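Local atomic coordinates of choline dehydrogenase and related flavoproteins (Aspergillus oryzae, PDB entry 3Q9T), a protein that oxidises formate as a flavoprotein oxidase of the glucose-methanol-choline family, carrying 8-formyl-FAD at its catalytic site. Residues 225-237 against 264-278. Residues are numbered along the deposited sequence; the frame is centred on the assembly and turned at random.
With FAY ([(2R,3S,4R,5R)-5-(6-amino-9H-purin-9-yl)-3,4-dihydroxytetrahydrofuran-2-yl]methyl (2R,3S,4S)-5-(8-formyl-7-methyl-2,4-dioxo-3,4-dihydrobenzo[g]pteridin-10(2H)-yl)-2,3,4-trihydroxypentyl dihydrogen diphosphate), chain D; ACT (acetate ion), chain G.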
loop_
_atom_site.group_PDB
_atom_site.type_symbol
_atom_site.label_atom_id
_atom_site.label_comp_id
_atom_site.label_asym_id
_atom_site.label_seq_id
_atom_site.Cartn_x
_atom_site.Cartn_y
_atom_site.Cartn_z
ATOM N N PRO A 225 25.400 -16.700 -16.761
ATOM C CA PRO A 225 24.345 -15.708 -16.575
ATOM C C PRO A 225 23.008 -16.275 -17.046
ATOM O O PRO A 225 22.977 -17.371 -17.610
ATOM C CB PRO A 225 24.775 -14.588 -17.519
ATOM C CG PRO A 225 25.448 -15.316 -18.665
ATOM C CD PRO A 225 26.120 -16.515 -18.038
ATOM N N GLU A 226 21.923 -15.537 -16.829
ATOM C CA GLU A 226 20.595 -15.962 -17.284
ATOM C C GLU A 226 20.174 -17.330 -16.753
ATOM O O GLU A 226 19.530 -18.078 -17.473
ATOM C CB GLU A 226 20.518 -16.031 -18.807
ATOM C CG GLU A 226 21.120 -14.861 -19.535
ATOM C CD GLU A 226 20.085 -13.868 -19.962
ATOM O OE1 GLU A 226 19.125 -13.649 -19.190
ATOM O OE2 GLU A 226 20.226 -13.317 -21.076
ATOM N N VAL A 227 20.522 -17.662 -15.510
ATOM C CA VAL A 227 20.036 -18.897 -14.907
ATOM C C VAL A 227 19.462 -18.587 -13.542
ATOM O O VAL A 227 20.021 -17.793 -12.791
ATOM C CB VAL A 227 21.131 -19.984 -14.771
ATOM C CG1 VAL A 227 21.655 -20.402 -16.142
ATOM C CG2 VAL A 227 22.272 -19.506 -13.858
ATOM N N HIS A 228 18.337 -19.219 -13.227
ATOM C CA HIS A 228 17.629 -18.960 -11.984
ATOM C C HIS A 228 17.837 -20.132 -11.025
ATOM O O HIS A 228 17.588 -21.301 -11.373
ATOM C CB HIS A 228 16.142 -18.770 -12.293
ATOM C CG HIS A 228 15.374 -18.104 -11.199
ATOM N ND1 HIS A 228 15.123 -16.749 -11.185
ATOM C CD2 HIS A 228 14.790 -18.608 -10.087
ATOM C CE1 HIS A 228 14.418 -16.446 -10.110
ATOM N NE2 HIS A 228 14.201 -17.556 -9.427
ATOM N N SER A 229 18.319 -19.833 -9.830
ATOM C CA SER A 229 18.553 -20.879 -8.832
ATOM C C SER A 229 17.258 -21.564 -8.412
ATOM O O SER A 229 16.230 -20.910 -8.155
ATOM C CB SER A 229 19.267 -20.320 -7.598
ATOM O OG SER A 229 18.452 -19.366 -6.928
ATOM N N LYS A 230 17.312 -22.888 -8.354
ATOM C CA LYS A 230 16.201 -23.661 -7.851
ATOM C C LYS A 230 16.433 -24.042 -6.403
ATOM O O LYS A 230 15.531 -23.926 -5.581
ATOM C CB LYS A 230 16.007 -24.924 -8.680
ATOM C CG LYS A 230 14.940 -25.817 -8.120
ATOM C CD LYS A 230 14.924 -27.156 -8.838
ATOM C CE LYS A 230 14.126 -28.182 -8.049
ATOM N NZ LYS A 230 14.145 -29.512 -8.735
ATOM N N ARG A 231 17.647 -24.491 -6.091
ATOM C CA ARG A 231 17.920 -25.107 -4.790
ATOM C C ARG A 231 19.415 -25.326 -4.573
ATOM O O ARG A 231 20.157 -25.528 -5.524
ATOM C CB ARG A 231 17.230 -26.466 -4.724
ATOM C CG ARG A 231 17.124 -27.076 -3.345
ATOM C CD ARG A 231 16.544 -28.481 -3.467
ATOM N NE ARG A 231 15.153 -28.452 -3.911
ATOM C CZ ARG A 231 14.517 -29.484 -4.456
ATOM N NH1 ARG A 231 15.158 -30.630 -4.649
ATOM N NH2 ARG A 231 13.247 -29.361 -4.827
ATOM N N LEU A 232 19.861 -25.288 -3.322
ATOM C CA LEU A 232 21.217 -25.712 -3.005
ATOM C C LEU A 232 21.176 -27.238 -2.941
ATOM O O LEU A 232 20.188 -27.805 -2.474
ATOM C CB LEU A 232 21.664 -25.137 -1.663
ATOM C CG LEU A 232 22.674 -23.983 -1.532
ATOM C CD1 LEU A 232 22.970 -23.243 -2.837
ATOM C CD2 LEU A 232 22.187 -23.023 -0.458
ATOM N N ILE A 233 22.229 -27.899 -3.427
ATOM C CA ILE A 233 22.334 -29.364 -3.346
ATOM C C ILE A 233 22.986 -29.773 -2.022
ATOM O O ILE A 233 24.193 -29.552 -1.799
ATOM C CB ILE A 233 23.133 -29.951 -4.541
ATOM C CG1 ILE A 233 22.537 -29.478 -5.874
ATOM C CG2 ILE A 233 23.173 -31.491 -4.478
ATOM C CD1 ILE A 233 23.092 -30.225 -7.120
ATOM N N ILE A 234 22.180 -30.367 -1.147
ATOM C CA ILE A 234 22.607 -30.701 0.200
ATOM C C ILE A 234 22.595 -32.213 0.419
ATOM O O ILE A 234 21.568 -32.865 0.237
ATOM C CB ILE A 234 21.672 -30.079 1.260
ATOM C CG1 ILE A 234 21.523 -28.578 1.045
ATOM C CG2 ILE A 234 22.186 -30.372 2.664
ATOM C CD1 ILE A 234 22.771 -27.802 1.371
ATOM N N ASN A 235 23.733 -32.773 0.812
ATOM C CA ASN A 235 23.772 -34.164 1.244
ATOM C C ASN A 235 23.466 -34.272 2.730
ATOM O O ASN A 235 24.236 -33.796 3.557
ATOM C CB ASN A 235 25.133 -34.778 0.951
ATOM C CG ASN A 235 25.191 -36.241 1.314
ATOM O OD1 ASN A 235 25.250 -36.596 2.494
ATOM N ND2 ASN A 235 25.155 -37.105 0.299
ATOM N N GLU A 236 22.334 -34.879 3.067
ATOM C CA GLU A 236 21.906 -34.999 4.459
ATOM C C GLU A 236 22.846 -35.820 5.339
ATOM O O GLU A 236 23.129 -35.443 6.483
ATOM C CB GLU A 236 20.503 -35.595 4.550
ATOM C CG GLU A 236 19.386 -34.596 4.352
ATOM C CD GLU A 236 18.140 -34.975 5.141
ATOM O OE1 GLU A 236 18.184 -34.932 6.400
ATOM O OE2 GLU A 236 17.126 -35.327 4.498
ATOM N N ALA A 237 23.320 -36.949 4.818
ATOM C CA ALA A 237 24.156 -37.828 5.627
ATOM C C ALA A 237 25.439 -37.098 6.027
ATOM O O ALA A 237 25.841 -37.113 7.200
ATOM C CB ALA A 237 24.466 -39.124 4.883
ATOM N N LEU A 264 27.050 -18.645 -1.033
ATOM C CA LEU A 264 25.743 -18.104 -1.364
ATOM C C LEU A 264 25.774 -16.578 -1.233
ATOM O O LEU A 264 26.001 -16.047 -0.155
ATOM C CB LEU A 264 24.681 -18.714 -0.455
ATOM C CG LEU A 264 23.246 -18.199 -0.624
ATOM C CD1 LEU A 264 22.805 -18.243 -2.073
ATOM C CD2 LEU A 264 22.277 -19.010 0.270
ATOM N N SER A 265 25.554 -15.901 -2.358
ATOM C CA SER A 265 25.620 -14.453 -2.468
ATOM C C SER A 265 24.388 -13.875 -3.199
ATOM O O SER A 265 24.510 -12.994 -4.057
ATOM C CB SER A 265 26.894 -14.060 -3.233
ATOM O OG SER A 265 28.065 -14.554 -2.591
ATOM N N GLN A 266 23.197 -14.356 -2.870
ATOM C CA GLN A 266 22.025 -13.944 -3.645
ATOM C C GLN A 266 21.379 -12.680 -3.089
ATOM O O GLN A 266 20.347 -12.243 -3.586
ATOM C CB GLN A 266 21.003 -15.081 -3.780
ATOM C CG GLN A 266 21.428 -16.195 -4.743
ATOM C CD GLN A 266 20.239 -17.039 -5.202
ATOM O OE1 GLN A 266 20.289 -17.679 -6.243
ATOM N NE2 GLN A 266 19.177 -17.047 -4.408
ATOM N N GLY A 267 22.003 -12.078 -2.078
ATOM C CA GLY A 267 21.525 -10.816 -1.526
ATOM C C GLY A 267 20.548 -11.019 -0.386
ATOM O O GLY A 267 20.034 -12.122 -0.195
ATOM N N VAL A 268 20.277 -9.941 0.350
ATOM C CA VAL A 268 19.440 -9.977 1.549
ATOM C C VAL A 268 18.062 -10.623 1.391
ATOM O O VAL A 268 17.523 -11.178 2.359
ATOM C CB VAL A 268 19.228 -8.546 2.132
ATOM C CG1 VAL A 268 18.380 -7.708 1.187
ATOM C CG2 VAL A 268 18.604 -8.624 3.548
ATOM N N PHE A 269 17.477 -10.548 0.197
ATOM C CA PHE A 269 16.158 -11.146 0.003
ATOM C C PHE A 269 16.203 -12.593 -0.525
ATOM O O PHE A 269 15.427 -13.430 -0.071
ATOM C CB PHE A 269 15.273 -10.283 -0.904
ATOM C CG PHE A 269 15.107 -8.856 -0.436
ATOM C CD1 PHE A 269 15.264 -7.799 -1.332
ATOM C CD2 PHE A 269 14.772 -8.572 0.881
ATOM C CE1 PHE A 269 15.116 -6.483 -0.910
ATOM C CE2 PHE A 269 14.630 -7.262 1.322
ATOM C CZ PHE A 269 14.791 -6.215 0.433
ATOM N N GLU A 270 17.077 -12.881 -1.493
ATOM C CA GLU A 270 17.045 -14.191 -2.163
ATOM C C GLU A 270 17.924 -15.219 -1.480
ATOM O O GLU A 270 17.678 -16.422 -1.604
ATOM C CB GLU A 270 17.435 -14.109 -3.645
ATOM C CG GLU A 270 16.482 -13.316 -4.514
ATOM C CD GLU A 270 15.236 -14.099 -4.945
ATOM O OE1 GLU A 270 15.235 -15.351 -4.942
ATOM O OE2 GLU A 270 14.245 -13.442 -5.300
ATOM N N THR A 271 18.963 -14.760 -0.787
ATOM C CA THR A 271 19.769 -15.687 -0.021
ATOM C C THR A 271 18.916 -16.469 1.012
ATOM O O THR A 271 18.908 -17.699 0.995
ATOM C CB THR A 271 20.944 -14.987 0.667
ATOM O OG1 THR A 271 22.008 -14.818 -0.274
ATOM C CG2 THR A 271 21.432 -15.816 1.848
ATOM N N PRO A 272 18.192 -15.769 1.903
ATOM C CA PRO A 272 17.365 -16.546 2.849
ATOM C C PRO A 272 16.296 -17.409 2.163
ATOM O O PRO A 272 15.961 -18.486 2.658
ATOM C CB PRO A 272 16.685 -15.469 3.702
ATOM C CG PRO A 272 16.764 -14.206 2.857
ATOM C CD PRO A 272 18.088 -14.316 2.152
ATOM N N LYS A 273 15.756 -16.928 1.052
ATOM C CA LYS A 273 14.768 -17.698 0.317
ATOM C C LYS A 273 15.395 -19.025 -0.136
ATOM O O LYS A 273 14.872 -20.100 0.158
ATOM C CB LYS A 273 14.236 -16.886 -0.872
ATOM C CG LYS A 273 13.244 -17.614 -1.733
ATOM C CD LYS A 273 12.879 -16.761 -2.925
ATOM C CE LYS A 273 12.726 -17.625 -4.157
ATOM N NZ LYS A 273 12.850 -16.842 -5.423
ATOM N N LEU A 274 16.535 -18.961 -0.810
ATOM C CA LEU A 274 17.145 -20.183 -1.336
ATOM C C LEU A 274 17.586 -21.125 -0.210
ATOM O O LEU A 274 17.499 -22.349 -0.352
ATOM C CB LEU A 274 18.300 -19.882 -2.292
ATOM C CG LEU A 274 18.810 -21.079 -3.123
ATOM C CD1 LEU A 274 17.816 -21.453 -4.205
ATOM C CD2 LEU A 274 20.201 -20.809 -3.743
ATOM N N LEU A 275 18.038 -20.572 0.916
ATOM C CA LEU A 275 18.362 -21.428 2.060
ATOM C C LEU A 275 17.113 -22.209 2.451
ATOM O O LEU A 275 17.153 -23.430 2.591
ATOM C CB LEU A 275 18.892 -20.631 3.254
ATOM C CG LEU A 275 20.338 -20.119 3.182
ATOM C CD1 LEU A 275 20.666 -19.270 4.416
ATOM C CD2 LEU A 275 21.293 -21.284 3.066
ATOM N N MET A 276 15.989 -21.509 2.577
ATOM C CA MET A 276 14.757 -22.174 2.984
ATOM C C MET A 276 14.305 -23.241 1.989
ATOM O O MET A 276 13.947 -24.328 2.395
ATOM C CB MET A 276 13.661 -21.169 3.286
ATOM C CG MET A 276 13.966 -20.371 4.540
ATOM S SD MET A 276 12.652 -19.246 5.041
ATOM C CE MET A 276 12.785 -17.945 3.822
ATOM N N LEU A 277 14.358 -22.938 0.698
ATOM C CA LEU A 277 13.986 -23.895 -0.334
ATOM C C LEU A 277 14.896 -25.109 -0.305
ATOM O O LEU A 277 14.556 -26.155 -0.835
ATOM C CB LEU A 277 14.060 -23.243 -1.722
ATOM C CG LEU A 277 12.995 -22.178 -2.036
ATOM C CD1 LEU A 277 13.150 -21.642 -3.443
ATOM C CD2 LEU A 277 11.603 -22.741 -1.838
ATOM N N SER A 278 16.063 -24.952 0.314
ATOM C CA SER A 278 17.068 -25.996 0.348
ATOM C C SER A 278 17.015 -26.773 1.654
ATOM O O SER A 278 17.856 -27.632 1.902
ATOM C CB SER A 278 18.460 -25.400 0.158
ATOM O OG SER A 278 18.557 -24.743 -1.087
HETATM P P FAY D . 24.685 -7.867 -2.217
HETATM N N1 FAY D . 24.625 1.404 -1.102
HETATM C C2 FAY D . 25.618 2.381 -1.089
HETATM O O2 FAY D . 26.650 2.202 -0.453
HETATM N N3 FAY D . 25.680 3.298 -2.117
HETATM C C4 FAY D . 24.523 3.623 -2.781
HETATM O O4 FAY D . 24.359 4.816 -3.097
HETATM N N5 FAY D . 22.342 2.940 -3.468
HETATM C C6 FAY D . 20.459 2.122 -4.609
HETATM C C7 FAY D . 19.620 1.088 -4.986
HETATM C C8 FAY D . 19.830 -0.193 -4.465
HETATM O O8 FAY D . 19.325 -2.463 -4.753
HETATM C C9 FAY D . 20.958 -0.438 -3.670
HETATM P PA FAY D . 23.275 -8.047 -4.664
HETATM C "C1'" FAY D . 23.116 -0.976 -1.748
HETATM C C10 FAY D . 23.539 1.535 -1.935
HETATM N N10 FAY D . 22.759 0.421 -2.261
HETATM N N1A FAY D . 18.969 -17.089 -9.059
HETATM O O1A FAY D . 21.859 -7.719 -5.002
HETATM C C1B FAY D . 21.476 -12.608 -7.957
HETATM O O1P FAY D . 25.917 -8.570 -2.733
HETATM C "C2'" FAY D . 24.193 -1.655 -2.625
HETATM O "O2'" FAY D . 23.844 -1.448 -3.947
HETATM C C2A FAY D . 20.121 -16.600 -9.646
HETATM O O2A FAY D . 24.263 -7.012 -5.106
HETATM C C2B FAY D . 21.002 -11.195 -8.247
HETATM O O2B FAY D . 20.627 -10.997 -9.598
HETATM O O2P FAY D . 24.382 -8.276 -0.787
HETATM C "C3'" FAY D . 24.607 -3.152 -2.437
HETATM O "O3'" FAY D . 24.842 -3.880 -3.640
HETATM N N3A FAY D . 20.658 -15.389 -9.240
HETATM C C3B FAY D . 22.235 -10.391 -7.898
HETATM O O3B FAY D . 23.109 -10.409 -9.000
HETATM O O3P FAY D . 23.404 -8.298 -3.095
HETATM C "C4'" FAY D . 23.679 -3.983 -1.588
HETATM O "O4'" FAY D . 23.465 -3.230 -0.398
HETATM C C4A FAY D . 20.050 -14.683 -8.253
HETATM C C4B FAY D . 22.891 -11.196 -6.803
HETATM O O4B FAY D . 22.288 -12.479 -6.818
HETATM C C4X FAY D . 23.443 2.727 -2.678
HETATM C "C5'" FAY D . 24.293 -5.374 -1.297
HETATM O "O5'" FAY D . 24.747 -6.235 -2.353
HETATM C C5A FAY D . 18.894 -15.164 -7.643
HETATM C C5B FAY D . 22.729 -10.528 -5.452
HETATM O O5B FAY D . 23.639 -9.458 -5.388
HETATM C C5X FAY D . 21.442 1.913 -3.647
HETATM C C6A FAY D . 18.342 -16.376 -8.051
HETATM N N6A FAY D . 17.177 -16.791 -7.535
HETATM N N7A FAY D . 18.517 -14.270 -6.705
HETATM C C7M FAY D . 18.393 1.427 -5.799
HETATM C C8A FAY D . 19.396 -13.247 -6.691
HETATM C C8M FAY D . 19.192 -1.331 -5.163
HETATM C C9A FAY D . 21.748 0.613 -3.209
HETATM N N9A FAY D . 20.342 -13.486 -7.644
HETATM C C ACT G . 12.090 -14.300 -7.697
HETATM O O ACT G . 12.397 -13.842 -6.570
HETATM O OXT ACT G . 12.655 -15.376 -7.997
HETATM C CH3 ACT G . 11.108 -13.612 -8.618
HETATM O O HOH W 1 15.153 -19.033 -6.503
HETATM O O HOH W 2 18.069 -29.371 -0.366
#
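His228 and Lys273 meet beside the adenine of the 8-formyl-FAD: FAY N6A lies over one face of the His228 imidazole, 3.6 Å from the ring plane and toward the rim, while an acetate ion, probably from the crystallisation liquor, and Lys273 NZ sit at the ring edge. Gln266 OE1 sits over the adenine face, 3.0 Å from FAY C6A. His228 stacks with Phe441, and its NE2, like Lys273 NZ, is hydrogen-bonded to Pro440 O; Lys273 NZ forms a salt bridge with Glu270 OE1, on that oxygen's syn lone pair.

The Gln266 amide illustrates how one group can touch both strand and cofactor: it bonds Ser229 but packs on the adenine. Its OE1 accepts Ser229 OG at 2.6 Å, in the carbonyl plane on a lone pair. OG reaches it because chi1 of 64° sets the hydroxyl between backbone N and carbonyl carbon. Ser229 N donates to FAY N1A almost straight (2.9 Å, 176°), so the strand's backbone holds the adenine at N1A.

Ser278 OG is gripped twice, receiving Leu232 N at 2.6 Å and donating to Leu274 O, tying the strand to the last helical turn. Leu232 crosses Leu274 at about a right angle, CD1 to CD2 3.8 Å, and runs alongside Leu275.

Strand 227-235, edge strand of a four-stranded sheet, is interrupted by a classic beta bulge, Lys230 and Arg231 lying opposite Thr245 of strand 240-248, and crosses helix 267-277 at -57°. This helix follows strand 261-264 of the parallel Rossmann-type sheet; Leu274 packs on Val12 of strand 9-12, and Leu275 on Leu538 of strand 538-540.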